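Local coordinates for protein acylneuraminate lyase (Mycoplasma synoviae, PDB 4N4P) that belongs to the dihydrodipicolinate synthetase family, whose members fold as TIM barrels, and here has four chains in its assembly, at residues L68-N73 and V77-Q82; P12-P17 and N34-K39; F54-F59 and K273-Y278; I45-S50 and K63-L68; T171-F176 and D193-M198. All blocks are in the same frame, centred on the assembly; numbering follows the deposited sequence.

Interaction 1. Residues L68-N73 and V77-Q82; sequences LVAEAN and VTLIAQ
Asn73 swings its amide carbon opposite its own backbone N (chi1 178°), which carries the amide off the last turn of helix 59-73 to Val77 and Leu79. OD1 of Asn73 takes the N-H of Val77 at 2.9 Å, nearly straight (166°) and on a lone pair in the carbonyl plane. The return bond, from Asn73 ND2 to Val77 O at 3.0 Å, is more bent, its donor tilted from the plane of the Val77 carbonyl. Two bonds to one residue fix the rotation of the amide. Leu79 arrives from the opposite direction, its CD1 lying 3.5 Å from Asn73 ND2, while its side chain slides past that of Val69, with Leu79 CD2 3.9 Å from Val69 CG1. The Asn73-Val77 pair of bonds closes the short connection from the helix to strand 78-82, which runs antiparallel to it. Strand 78-82 is hydrogen-bonded along its backbone to strand 44-47; Val69 also touches Ile47 of that strand and Val29 of helix 26-39, and the loop residue Tyr103 packs on both Val69 and Leu79.

Interaction 2. Residues P12-P17 and N34-K39; sequences PAMVTP and NFLVEK
Pro12, at the end of strand 9-12, rests its ring on helix 26-39, where its CG lies 3.9 Å from Leu36 CD1 and 4.0 Å from Leu36 CD2. One ring carbon therefore touches both methyl branches. The proline ring and the leucine side chain slide past one another in opposite senses. Ala13 points away from the helix, and Met14 is the next to take part: its CG lies 3.7 Å from Leu36 CD1, the two side chains meeting at a slant. The Met14 chain leaves with CG opposite the backbone N (chi1 -163°) and bends at its last torsion, and it also packs on Val32 and Val33 earlier in the same helix. Val15, next in line, packs on helix 253-263 instead. Leu36 thus rests its CD1 on both Pro12 and Met14, and no hydrogen bond crosses the contact. Leu36 also packs on Ile45 of strand 44-47, and Pro12 on Val42. Backbone bonds of Pro12 and Met14 to Tyr46 join the first strand to the second. Such closure, with a helix packed outside, is the architecture of the TIM barrel.

Interaction 3. Residues F54-F59 and K273-Y278; sequences FLLLSF and KPFWRY
Leu56 lays its CD1 methyl against the edge of the Phe275 ring, near the ring plane, 3.6 Å from Phe275 CE2 and 3.7 Å from Phe275 CD2. The two side chains approach obliquely, and the methyl meets the rim of the ring. The same Leu56 CD1 comes within 3.6 Å of Lys273 O, a plain van der Waals contact of a methyl with a carbonyl oxygen, while the other branch, Leu56 CD2, stands 4.2 Å from Pro274 CD. One leucine thus reaches three successive residues: CG stands opposite the carbonyl carbon (chi1 -50°), and the two methyls divide the contacts. The peptide bond before Pro274 is cis, which bends the chain sharply between Lys273 O and the Pro274 ring, both of which Leu56 touches. The contact also belongs to an interface: Phe275 meets Tyr114 of the second subunit edge-to-face, Leu56 packs on Leu86 and Pro274 on Phe116 of the second subunit, and Trp276 N donates to Glu120 of the second subunit. Within the chain, Leu56 O accepts from Arg272, and Phe275 rests on Met254 and Gln255 of helix 253-263. The contact therefore ties the loop leading into helix 59-73, whose N-cap is Ser58, to the linker between helices 253-263 and 280-294.

Interaction 4. Residues I45-S50 and K63-L68; sequences IYITGS and KEVMKL
In the beta-alpha-beta unit formed by strand 44-47, helix 59-73 and strand 78-82, Ile47, the last residue of the first strand, and Thr48 just after it meet Val65 and Met66 of the helix. Ile47 places CG1 between its backbone N and carbonyl carbon (chi1 72°), and from there the side chain crosses that of Met66 at about a right angle. Its methyl CD1 is 3.8 Å from Met66 CG and 3.9 Å from Met66 CA, so it settles against the helix backbone as well as the side chain. Thr48 and Val65 instead meet tip to tip, with Thr48 CG2 3.9 Å from Val65 CG1. The branching of Thr48 divides its work: the methyl faces the helix while OG1 is hydrogen-bonded to Gln82 O at the end of the neighbouring strand 78-82. All four residues are buried, and Val65 also reaches Thr16, Met66 also Ala98 of helix 88-100. Apolar packing of an outer helix on the strand that precedes it is the repeating theme of the TIM barrel.

Interaction 5. Residues T171-F176 and D193-M198; sequences TDLFAF and DEALAM
Leu173 and Met198 come together where two helices begin, their CA atoms 8.0 Å apart. Helix 173-182 starts at Leu173 itself, immediately after Asp172 as its N-cap; in the other segment a short 3-10 stretch at Asp193 and Glu194 passes through Ala195, the N-cap residue, into helix 196-201. Asp172 OD1 accepts the N-H of Ala175 at 2.9 Å along an almost straight line (173°), met from above the carboxylate plane, and has a weak second bond from Phe174 N. Leu173 CD1 is the touching group, 3.7 Å from both Met198 CB and Met198 SD. The two side chains cross at about a right angle, with Met198 fully extended beyond CG, and the methyl lies against its flank. The same Leu173 CD1 stands 4.2 Å from Ala195 CB, on the residue that opens the second helix. These helices follow the neighbouring strands 163-168 and 187-190 of the TIM barrel, and Phe190 of the latter packs on both Leu173 and Ala195. Here the barrel meets the third subunit: Leu173 touches Leu173 of the third subunit, and Met198 packs on Met202 of the third subunit. Across the segments there is no hydrogen bond, so their direct contact is apolar packing, while the polar capping stays within its own helix, whose N-terminus would probably favour the negative charge of Asp172.

Interactions 1 and 4 share helix 59-73 and the neighbouring strands 78-82 and 44-47, and lie only about 7 Å apart between centres; with interaction 2 they form a continuous buried region, in which Val69 touches Met14. Interaction 1 alone among the five has hydrogen bonds across its segments, placed at a tight turn, whereas 2 and 4 are apolar helix-on-barrel packing. Interaction 3 is the partly buried one, reaching the second subunit. Interaction 5 lies on the opposite side of the chain's centre from 1, 2 and 4; it is buried yet faces the third subunit. Of the assembly contacts, 3 and 5 carry most, 4 adds Ser50, and 1 and 2 meet no other chain.

Interaction 1. Residues L68-N73 and V77-Q82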
# COMPACT_ATOMS: atom_id res chain seq x y z
N LEU A 68 29.40 23.89 -16.61
CA LEU A 68 29.03 24.03 -18.01
C LEU A 68 27.68 24.70 -18.15
O LEU A 68 27.48 25.50 -19.06
CB LEU A 68 29.01 22.68 -18.71
CG LEU A 68 30.32 21.92 -18.90
CD1 LEU A 68 30.02 20.49 -19.35
CD2 LEU A 68 31.27 22.62 -19.88
N VAL A 69 26.76 24.39 -17.24
CA VAL A 69 25.43 25.00 -17.29
C VAL A 69 25.49 26.49 -16.98
O VAL A 69 24.89 27.32 -17.69
CB VAL A 69 24.43 24.28 -16.34
CG1 VAL A 69 23.17 25.12 -16.16
CG2 VAL A 69 24.07 22.90 -16.91
N ALA A 70 26.23 26.83 -15.92
CA ALA A 70 26.35 28.23 -15.51
C ALA A 70 27.01 29.05 -16.62
O ALA A 70 26.56 30.16 -16.91
CB ALA A 70 27.11 28.34 -14.23
N GLU A 71 28.03 28.48 -17.25
CA GLU A 71 28.68 29.08 -18.43
C GLU A 71 27.74 29.31 -19.60
O GLU A 71 27.60 30.43 -20.09
CB GLU A 71 29.89 28.24 -18.87
CG GLU A 71 31.01 28.28 -17.84
CD GLU A 71 32.21 27.42 -18.21
OE1 GLU A 71 32.21 26.79 -19.30
OE2 GLU A 71 33.15 27.37 -17.39
N ALA A 72 27.07 28.24 -20.05
CA ALA A 72 26.12 28.32 -21.15
C ALA A 72 24.96 29.26 -20.87
O ALA A 72 24.50 29.97 -21.76
CB ALA A 72 25.59 26.92 -21.48
N ASN A 73 24.44 29.21 -19.65
CA ASN A 73 23.28 30.04 -19.30
C ASN A 73 23.68 31.53 -19.32
O ASN A 73 22.91 32.35 -19.80
CB ASN A 73 22.78 29.69 -17.92
CG ASN A 73 21.62 30.57 -17.50
OD1 ASN A 73 20.67 30.77 -18.25
ND2 ASN A 73 21.72 31.10 -16.29
N VAL A 77 18.60 32.74 -17.54
CA VAL A 77 17.45 32.24 -16.78
C VAL A 77 17.87 31.81 -15.38
O VAL A 77 19.05 31.74 -15.07
CB VAL A 77 16.71 31.10 -17.54
CG1 VAL A 77 16.27 31.57 -18.94
CG2 VAL A 77 17.55 29.80 -17.58
N THR A 78 16.89 31.53 -14.52
CA THR A 78 17.15 31.14 -13.12
C THR A 78 17.73 29.73 -13.12
O THR A 78 17.31 28.92 -13.94
CB THR A 78 15.82 31.19 -12.34
OG1 THR A 78 15.28 32.53 -12.46
CG2 THR A 78 15.99 30.83 -10.83
N LEU A 79 18.68 29.47 -12.23
CA LEU A 79 19.28 28.13 -12.15
C LEU A 79 19.12 27.53 -10.78
O LEU A 79 19.38 28.18 -9.78
CB LEU A 79 20.77 28.16 -12.51
CG LEU A 79 21.16 28.57 -13.94
CD1 LEU A 79 22.67 28.59 -14.10
CD2 LEU A 79 20.52 27.67 -15.00
N ILE A 80 18.71 26.27 -10.73
CA ILE A 80 18.64 25.51 -9.50
C ILE A 80 19.40 24.22 -9.71
O ILE A 80 19.22 23.57 -10.72
CB ILE A 80 17.18 25.19 -9.09
CG1 ILE A 80 16.32 26.47 -9.04
CG2 ILE A 80 17.15 24.48 -7.75
CD1 ILE A 80 14.85 26.21 -8.75
N ALA A 81 20.27 23.87 -8.76
CA ALA A 81 21.03 22.62 -8.84
C ALA A 81 20.62 21.66 -7.73
O ALA A 81 20.69 22.01 -6.56
CB ALA A 81 22.56 22.90 -8.70
N GLN A 82 20.23 20.45 -8.11
CA GLN A 82 19.99 19.38 -7.13
C GLN A 82 21.36 18.79 -6.82
O GLN A 82 22.06 18.39 -7.74
CB GLN A 82 19.08 18.31 -7.75
CG GLN A 82 18.45 17.35 -6.73
CD GLN A 82 19.47 16.46 -6.05
OE1 GLN A 82 19.46 16.34 -4.83
NE2 GLN A 82 20.33 15.82 -6.84

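Interaction 2. Residues P12-P17 and N34-K39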
# COMPACT_ATOMS: atom_id res chain seq x y z
N PRO A 12 12.37 23.20 -16.57
CA PRO A 12 12.65 21.82 -16.96
C PRO A 12 13.71 21.20 -16.05
O PRO A 12 14.71 21.87 -15.66
CB PRO A 12 13.22 21.95 -18.39
CG PRO A 12 13.69 23.42 -18.47
CD PRO A 12 12.67 24.16 -17.66
N ALA A 13 13.48 19.95 -15.68
CA ALA A 13 14.49 19.16 -15.00
C ALA A 13 15.42 18.61 -16.08
O ALA A 13 15.13 17.61 -16.76
CB ALA A 13 13.84 18.03 -14.20
N MET A 14 16.52 19.31 -16.27
CA MET A 14 17.38 19.13 -17.44
C MET A 14 17.96 17.73 -17.52
O MET A 14 18.42 17.21 -16.53
CB MET A 14 18.56 20.11 -17.37
CG MET A 14 19.24 20.26 -18.73
SD MET A 14 20.70 21.28 -18.58
CE MET A 14 21.90 20.12 -17.96
N VAL A 15 17.92 17.15 -18.72
CA VAL A 15 18.62 15.89 -18.99
C VAL A 15 20.13 16.16 -19.03
O VAL A 15 20.57 17.26 -19.38
CB VAL A 15 18.13 15.25 -20.31
CG1 VAL A 15 16.66 14.87 -20.17
CG2 VAL A 15 18.33 16.20 -21.53
N THR A 16 20.91 15.15 -18.69
CA THR A 16 22.38 15.24 -18.79
C THR A 16 22.91 14.46 -20.01
O THR A 16 22.83 13.25 -20.04
CB THR A 16 23.07 14.76 -17.47
OG1 THR A 16 22.51 15.46 -16.34
CG2 THR A 16 24.58 15.04 -17.52
N PRO A 17 23.45 15.17 -21.04
CA PRO A 17 23.93 14.44 -22.21
C PRO A 17 25.11 13.51 -21.95
O PRO A 17 26.10 13.90 -21.34
CB PRO A 17 24.33 15.56 -23.17
CG PRO A 17 23.37 16.65 -22.81
CD PRO A 17 23.45 16.62 -21.30
N ASN A 34 21.14 25.95 -24.22
CA ASN A 34 20.66 26.89 -25.23
C ASN A 34 19.28 26.54 -25.77
O ASN A 34 18.47 27.43 -26.00
CB ASN A 34 21.65 27.02 -26.40
CG ASN A 34 22.99 27.64 -26.00
OD1 ASN A 34 23.15 28.28 -24.96
ND2 ASN A 34 23.98 27.47 -26.88
N PHE A 35 19.02 25.25 -26.00
CA PHE A 35 17.72 24.81 -26.49
C PHE A 35 16.62 25.20 -25.48
O PHE A 35 15.58 25.77 -25.85
CB PHE A 35 17.76 23.28 -26.71
CG PHE A 35 16.44 22.68 -27.12
CD1 PHE A 35 15.93 22.89 -28.39
CD2 PHE A 35 15.73 21.87 -26.22
CE1 PHE A 35 14.72 22.30 -28.78
CE2 PHE A 35 14.53 21.29 -26.58
CZ PHE A 35 14.03 21.50 -27.87
N LEU A 36 16.89 24.97 -24.20
CA LEU A 36 15.91 25.27 -23.15
C LEU A 36 15.64 26.78 -23.05
O LEU A 36 14.49 27.23 -22.98
CB LEU A 36 16.37 24.72 -21.80
CG LEU A 36 16.49 23.18 -21.77
CD1 LEU A 36 16.96 22.68 -20.40
CD2 LEU A 36 15.12 22.58 -22.15
N VAL A 37 16.72 27.55 -23.05
CA VAL A 37 16.60 29.01 -22.95
C VAL A 37 15.99 29.59 -24.22
O VAL A 37 15.07 30.40 -24.15
CB VAL A 37 17.98 29.66 -22.69
CG1 VAL A 37 17.89 31.22 -22.71
CG2 VAL A 37 18.56 29.16 -21.33
N GLU A 38 16.50 29.19 -25.39
CA GLU A 38 16.19 29.93 -26.63
C GLU A 38 15.00 29.40 -27.39
O GLU A 38 14.29 30.17 -28.04
CB GLU A 38 17.43 29.96 -27.54
CG GLU A 38 18.64 30.59 -26.89
CD GLU A 38 19.97 30.21 -27.56
OE1 GLU A 38 19.97 29.75 -28.72
OE2 GLU A 38 21.02 30.35 -26.90
N LYS A 39 14.78 28.08 -27.33
CA LYS A 39 13.70 27.45 -28.09
C LYS A 39 12.53 27.10 -27.20
O LYS A 39 11.38 27.34 -27.57
CB LYS A 39 14.18 26.18 -28.81
CG LYS A 39 15.21 26.45 -29.92
CD LYS A 39 14.61 27.30 -31.04
CE LYS A 39 15.60 27.44 -32.19
NZ LYS A 39 16.64 28.42 -31.82

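Interaction 3. Residues F54-F59 and K273-Y278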
# COMPACT_ATOMS: atom_id res chain seq x y z
N PHE A 54 21.32 11.93 -12.01
CA PHE A 54 22.38 12.37 -11.11
C PHE A 54 23.07 11.21 -10.42
O PHE A 54 24.26 11.28 -10.17
CB PHE A 54 21.92 13.40 -10.07
CG PHE A 54 21.13 12.84 -8.96
CD1 PHE A 54 21.68 12.77 -7.67
CD2 PHE A 54 19.82 12.39 -9.17
CE1 PHE A 54 20.95 12.25 -6.63
CE2 PHE A 54 19.08 11.86 -8.13
CZ PHE A 54 19.65 11.79 -6.85
N LEU A 55 22.31 10.16 -10.10
CA LEU A 55 22.90 8.96 -9.47
C LEU A 55 23.90 8.22 -10.34
O LEU A 55 24.67 7.37 -9.84
CB LEU A 55 21.83 7.99 -8.98
CG LEU A 55 21.08 8.41 -7.72
CD1 LEU A 55 20.23 7.26 -7.27
CD2 LEU A 55 22.02 8.88 -6.60
N LEU A 56 23.91 8.53 -11.63
CA LEU A 56 24.80 7.90 -12.58
C LEU A 56 25.98 8.79 -12.91
O LEU A 56 26.82 8.45 -13.76
CB LEU A 56 24.03 7.55 -13.87
CG LEU A 56 22.74 6.78 -13.65
CD1 LEU A 56 22.07 6.41 -14.98
CD2 LEU A 56 22.97 5.55 -12.81
N LEU A 57 26.04 9.95 -12.26
CA LEU A 57 27.16 10.88 -12.41
C LEU A 57 28.22 10.68 -11.35
O LEU A 57 27.89 10.55 -10.17
CB LEU A 57 26.66 12.33 -12.26
CG LEU A 57 25.72 12.84 -13.35
CD1 LEU A 57 25.20 14.23 -13.02
CD2 LEU A 57 26.52 12.83 -14.65
N SER A 58 29.50 10.74 -11.74
CA SER A 58 30.57 10.83 -10.74
C SER A 58 30.54 12.21 -10.11
O SER A 58 29.92 13.15 -10.65
CB SER A 58 31.95 10.58 -11.37
OG SER A 58 32.32 11.65 -12.22
N PHE A 59 31.20 12.34 -8.96
CA PHE A 59 31.35 13.62 -8.29
C PHE A 59 31.95 14.66 -9.24
O PHE A 59 31.45 15.78 -9.33
CB PHE A 59 32.22 13.44 -7.06
CG PHE A 59 32.47 14.71 -6.28
CD1 PHE A 59 31.42 15.55 -5.92
CD2 PHE A 59 33.76 15.04 -5.91
CE1 PHE A 59 31.68 16.71 -5.19
CE2 PHE A 59 34.02 16.19 -5.18
CZ PHE A 59 32.98 17.02 -4.82
N LYS A 273 23.78 3.50 -18.61
CA LYS A 273 23.34 2.26 -17.98
C LYS A 273 23.01 2.50 -16.51
O LYS A 273 23.67 3.30 -15.86
CB LYS A 273 24.45 1.22 -18.07
CG LYS A 273 24.89 0.91 -19.50
CD LYS A 273 26.11 -0.02 -19.43
CE LYS A 273 26.72 -0.25 -20.79
NZ LYS A 273 25.83 -1.12 -21.59
N PRO A 274 22.01 1.77 -15.96
CA PRO A 274 21.30 0.66 -16.59
C PRO A 274 20.00 0.99 -17.34
O PRO A 274 19.21 0.07 -17.63
CB PRO A 274 20.98 -0.25 -15.41
CG PRO A 274 20.89 0.68 -14.23
CD PRO A 274 21.77 1.86 -14.51
N PHE A 275 19.78 2.27 -17.68
CA PHE A 275 18.63 2.63 -18.51
C PHE A 275 18.69 1.92 -19.85
O PHE A 275 19.78 1.76 -20.44
CB PHE A 275 18.50 4.15 -18.69
CG PHE A 275 18.04 4.83 -17.45
CD1 PHE A 275 16.71 4.70 -17.03
CD2 PHE A 275 18.93 5.55 -16.66
CE1 PHE A 275 16.28 5.31 -15.83
CE2 PHE A 275 18.51 6.15 -15.46
CZ PHE A 275 17.18 6.03 -15.06
N TRP A 276 17.52 1.49 -20.31
CA TRP A 276 17.39 0.76 -21.57
C TRP A 276 17.86 1.62 -22.74
O TRP A 276 17.46 2.78 -22.88
CB TRP A 276 15.94 0.36 -21.78
CG TRP A 276 15.78 -0.59 -22.94
CD1 TRP A 276 15.42 -0.28 -24.22
CD2 TRP A 276 16.02 -2.00 -22.92
NE1 TRP A 276 15.41 -1.42 -25.00
CE2 TRP A 276 15.77 -2.49 -24.22
CE3 TRP A 276 16.41 -2.90 -21.91
CZ2 TRP A 276 15.89 -3.85 -24.55
CZ3 TRP A 276 16.55 -4.26 -22.24
CH2 TRP A 276 16.27 -4.71 -23.56
N ARG A 277 18.73 1.04 -23.57
CA ARG A 277 19.12 1.69 -24.84
C ARG A 277 18.27 1.15 -25.98
O ARG A 277 18.32 -0.03 -26.28
CB ARG A 277 20.61 1.43 -25.13
CG ARG A 277 21.14 2.02 -26.45
CD ARG A 277 21.18 3.53 -26.44
NE ARG A 277 21.92 4.05 -25.31
CZ ARG A 277 23.24 4.21 -25.29
NH1 ARG A 277 23.98 3.92 -26.35
NH2 ARG A 277 23.82 4.68 -24.20
N TYR A 278 17.47 2.02 -26.59
CA TYR A 278 16.56 1.59 -27.66
C TYR A 278 17.31 1.50 -28.98
O TYR A 278 18.38 2.07 -29.13
CB TYR A 278 15.38 2.57 -27.80
CG TYR A 278 14.40 2.50 -26.67
CD1 TYR A 278 13.32 1.61 -26.71
CD2 TYR A 278 14.55 3.31 -25.52
CE1 TYR A 278 12.42 1.51 -25.66
CE2 TYR A 278 13.66 3.23 -24.48
CZ TYR A 278 12.60 2.34 -24.54
OH TYR A 278 11.74 2.26 -23.47

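Interaction 4. Residues I45-S50 and K63-L68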
# COMPACT_ATOMS: atom_id res chain seq x y z
N ILE A 45 16.13 26.61 -15.12
CA ILE A 45 16.55 25.23 -15.37
C ILE A 45 16.90 24.59 -14.04
O ILE A 45 17.58 25.21 -13.20
CB ILE A 45 17.78 25.14 -16.33
CG1 ILE A 45 17.47 25.85 -17.64
CG2 ILE A 45 18.14 23.67 -16.64
CD1 ILE A 45 18.71 26.13 -18.50
N TYR A 46 16.46 23.34 -13.85
CA TYR A 46 16.72 22.58 -12.65
C TYR A 46 17.66 21.45 -13.06
O TYR A 46 17.28 20.59 -13.86
CB TYR A 46 15.40 21.98 -12.13
CG TYR A 46 15.51 21.16 -10.87
CD1 TYR A 46 15.61 21.78 -9.63
CD2 TYR A 46 15.46 19.75 -10.91
CE1 TYR A 46 15.67 21.04 -8.46
CE2 TYR A 46 15.53 19.00 -9.73
CZ TYR A 46 15.64 19.65 -8.51
OH TYR A 46 15.71 18.98 -7.32
N ILE A 47 18.89 21.48 -12.56
CA ILE A 47 19.91 20.55 -13.05
C ILE A 47 20.25 19.46 -12.07
O ILE A 47 20.03 19.59 -10.86
CB ILE A 47 21.19 21.27 -13.52
CG1 ILE A 47 21.97 21.82 -12.31
CG2 ILE A 47 20.82 22.34 -14.57
CD1 ILE A 47 23.46 22.09 -12.60
N THR A 48 20.83 18.39 -12.61
CA THR A 48 21.31 17.22 -11.87
C THR A 48 20.32 16.64 -10.86
O THR A 48 20.70 16.22 -9.77
CB THR A 48 22.75 17.42 -11.25
OG1 THR A 48 22.77 18.58 -10.39
CG2 THR A 48 23.76 17.61 -12.38
N GLY A 49 19.05 16.58 -11.25
CA GLY A 49 18.04 15.92 -10.44
C GLY A 49 17.88 14.52 -11.02
O GLY A 49 18.70 14.09 -11.83
N SER A 50 16.82 13.82 -10.60
CA SER A 50 16.54 12.46 -11.13
C SER A 50 16.54 12.42 -12.66
O SER A 50 17.09 11.49 -13.26
CB SER A 50 15.18 11.96 -10.61
OG SER A 50 15.23 11.95 -9.20
N LYS A 63 30.26 18.33 -10.79
CA LYS A 63 30.91 19.63 -10.81
C LYS A 63 31.03 20.18 -12.21
O LYS A 63 30.83 21.36 -12.42
CB LYS A 63 32.32 19.52 -10.23
CG LYS A 63 32.39 19.23 -8.76
CD LYS A 63 33.82 18.69 -8.56
CE LYS A 63 34.35 19.08 -7.24
NZ LYS A 63 35.75 18.55 -7.11
N GLU A 64 31.39 19.31 -13.17
CA GLU A 64 31.55 19.74 -14.54
C GLU A 64 30.20 20.18 -15.11
O GLU A 64 30.13 21.21 -15.77
CB GLU A 64 32.18 18.62 -15.41
CG GLU A 64 32.56 19.02 -16.83
CD GLU A 64 33.59 20.15 -16.96
OE1 GLU A 64 34.38 20.43 -16.01
OE2 GLU A 64 33.59 20.78 -18.03
N VAL A 65 29.15 19.41 -14.86
CA VAL A 65 27.81 19.81 -15.37
C VAL A 65 27.40 21.17 -14.81
O VAL A 65 26.89 22.02 -15.54
CB VAL A 65 26.72 18.74 -15.08
CG1 VAL A 65 25.33 19.25 -15.50
CG2 VAL A 65 27.06 17.47 -15.87
N MET A 66 27.65 21.36 -13.52
CA MET A 66 27.28 22.62 -12.87
C MET A 66 28.02 23.80 -13.51
O MET A 66 27.44 24.88 -13.73
CB MET A 66 27.58 22.55 -11.39
CG MET A 66 26.65 21.61 -10.63
SD MET A 66 27.12 21.29 -8.94
CE MET A 66 26.77 22.87 -8.15
N LYS A 67 29.31 23.60 -13.79
CA LYS A 67 30.12 24.65 -14.44
C LYS A 67 29.64 24.94 -15.84
O LYS A 67 29.46 26.10 -16.21
CB LYS A 67 31.61 24.25 -14.48
CG LYS A 67 32.20 24.19 -13.13
CD LYS A 67 33.43 23.31 -13.07
CE LYS A 67 34.09 23.42 -11.73
NZ LYS A 67 34.43 24.86 -11.43
N LEU A 68 29.40 23.89 -16.61
CA LEU A 68 29.03 24.03 -18.01
C LEU A 68 27.68 24.70 -18.15
O LEU A 68 27.48 25.50 -19.06
CB LEU A 68 29.01 22.68 -18.71
CG LEU A 68 30.32 21.92 -18.90
CD1 LEU A 68 30.02 20.49 -19.35
CD2 LEU A 68 31.27 22.62 -19.88

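Interaction 5. Residues T171-F176 and D193-M198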
# COMPACT_ATOMS: atom_id res chain seq x y z
N THR A 171 2.02 13.02 -5.45
CA THR A 171 0.69 13.03 -6.07
C THR A 171 -0.44 13.44 -5.10
O THR A 171 -1.63 13.48 -5.46
CB THR A 171 0.38 11.68 -6.73
OG1 THR A 171 0.49 10.63 -5.75
CG2 THR A 171 1.38 11.44 -7.83
N ASP A 172 -0.06 13.78 -3.88
CA ASP A 172 -1.02 14.07 -2.84
C ASP A 172 -1.30 15.58 -2.87
O ASP A 172 -0.52 16.38 -2.34
CB ASP A 172 -0.44 13.61 -1.50
CG ASP A 172 -1.36 13.88 -0.34
OD1 ASP A 172 -2.39 14.56 -0.53
OD2 ASP A 172 -1.06 13.40 0.76
N LEU A 173 -2.40 15.98 -3.51
CA LEU A 173 -2.72 17.40 -3.60
C LEU A 173 -3.34 17.97 -2.32
O LEU A 173 -3.36 19.18 -2.15
CB LEU A 173 -3.56 17.72 -4.81
CG LEU A 173 -2.85 17.34 -6.14
CD1 LEU A 173 -3.64 17.82 -7.29
CD2 LEU A 173 -1.45 17.89 -6.23
N PHE A 174 -3.79 17.10 -1.42
CA PHE A 174 -4.29 17.55 -0.12
C PHE A 174 -3.10 17.99 0.73
O PHE A 174 -3.11 19.09 1.28
CB PHE A 174 -5.13 16.46 0.57
CG PHE A 174 -5.77 16.89 1.86
CD1 PHE A 174 -6.30 18.16 2.00
CD2 PHE A 174 -5.84 16.02 2.94
CE1 PHE A 174 -6.90 18.56 3.18
CE2 PHE A 174 -6.46 16.42 4.15
CZ PHE A 174 -6.97 17.70 4.27
N ALA A 175 -2.06 17.16 0.82
CA ALA A 175 -0.87 17.58 1.56
C ALA A 175 -0.30 18.87 1.00
O ALA A 175 0.20 19.70 1.77
CB ALA A 175 0.20 16.47 1.57
N PHE A 176 -0.37 19.05 -0.32
CA PHE A 176 0.12 20.26 -0.94
C PHE A 176 -0.69 21.45 -0.46
O PHE A 176 -0.16 22.51 -0.08
CB PHE A 176 0.07 20.20 -2.48
CG PHE A 176 0.58 21.46 -3.13
CD1 PHE A 176 1.91 21.84 -2.96
CD2 PHE A 176 -0.28 22.29 -3.84
CE1 PHE A 176 2.41 23.04 -3.53
CE2 PHE A 176 0.20 23.49 -4.43
CZ PHE A 176 1.55 23.86 -4.27
N ASP A 193 3.97 17.19 -13.06
CA ASP A 193 3.64 17.79 -14.35
C ASP A 193 2.17 17.56 -14.72
O ASP A 193 1.50 18.44 -15.28
CB ASP A 193 4.53 17.19 -15.46
CG ASP A 193 6.03 17.28 -15.15
OD1 ASP A 193 6.40 17.14 -13.98
OD2 ASP A 193 6.84 17.47 -16.09
N GLU A 194 1.69 16.35 -14.43
CA GLU A 194 0.30 16.01 -14.80
C GLU A 194 -0.77 16.76 -14.00
O GLU A 194 -1.97 16.61 -14.24
CB GLU A 194 0.10 14.51 -14.66
CG GLU A 194 1.00 13.72 -15.59
CD GLU A 194 1.18 12.26 -15.14
OE1 GLU A 194 1.10 11.98 -13.91
OE2 GLU A 194 1.40 11.41 -16.03
N ALA A 195 -0.35 17.56 -13.04
CA ALA A 195 -1.31 18.26 -12.20
C ALA A 195 -1.04 19.74 -12.16
O ALA A 195 -1.41 20.42 -11.19
CB ALA A 195 -1.30 17.68 -10.80
N LEU A 196 -0.40 20.24 -13.22
CA LEU A 196 0.02 21.64 -13.29
C LEU A 196 -1.11 22.60 -12.89
O LEU A 196 -0.93 23.49 -12.02
CB LEU A 196 0.53 21.96 -14.71
CG LEU A 196 1.43 23.21 -14.82
CD1 LEU A 196 2.26 23.18 -16.11
CD2 LEU A 196 0.65 24.51 -14.80
N ALA A 197 -2.26 22.45 -13.55
CA ALA A 197 -3.38 23.36 -13.34
C ALA A 197 -3.95 23.22 -11.93
O ALA A 197 -4.41 24.19 -11.33
CB ALA A 197 -4.46 23.13 -14.38
N MET A 198 -3.90 22.02 -11.39
CA MET A 198 -4.35 21.82 -10.02
C MET A 198 -3.38 22.52 -9.05
O MET A 198 -3.81 23.14 -8.07
CB MET A 198 -4.59 20.34 -9.76
CG MET A 198 -5.97 19.84 -10.38
SD MET A 198 -6.01 18.11 -10.13
CE MET A 198 -7.30 17.58 -11.27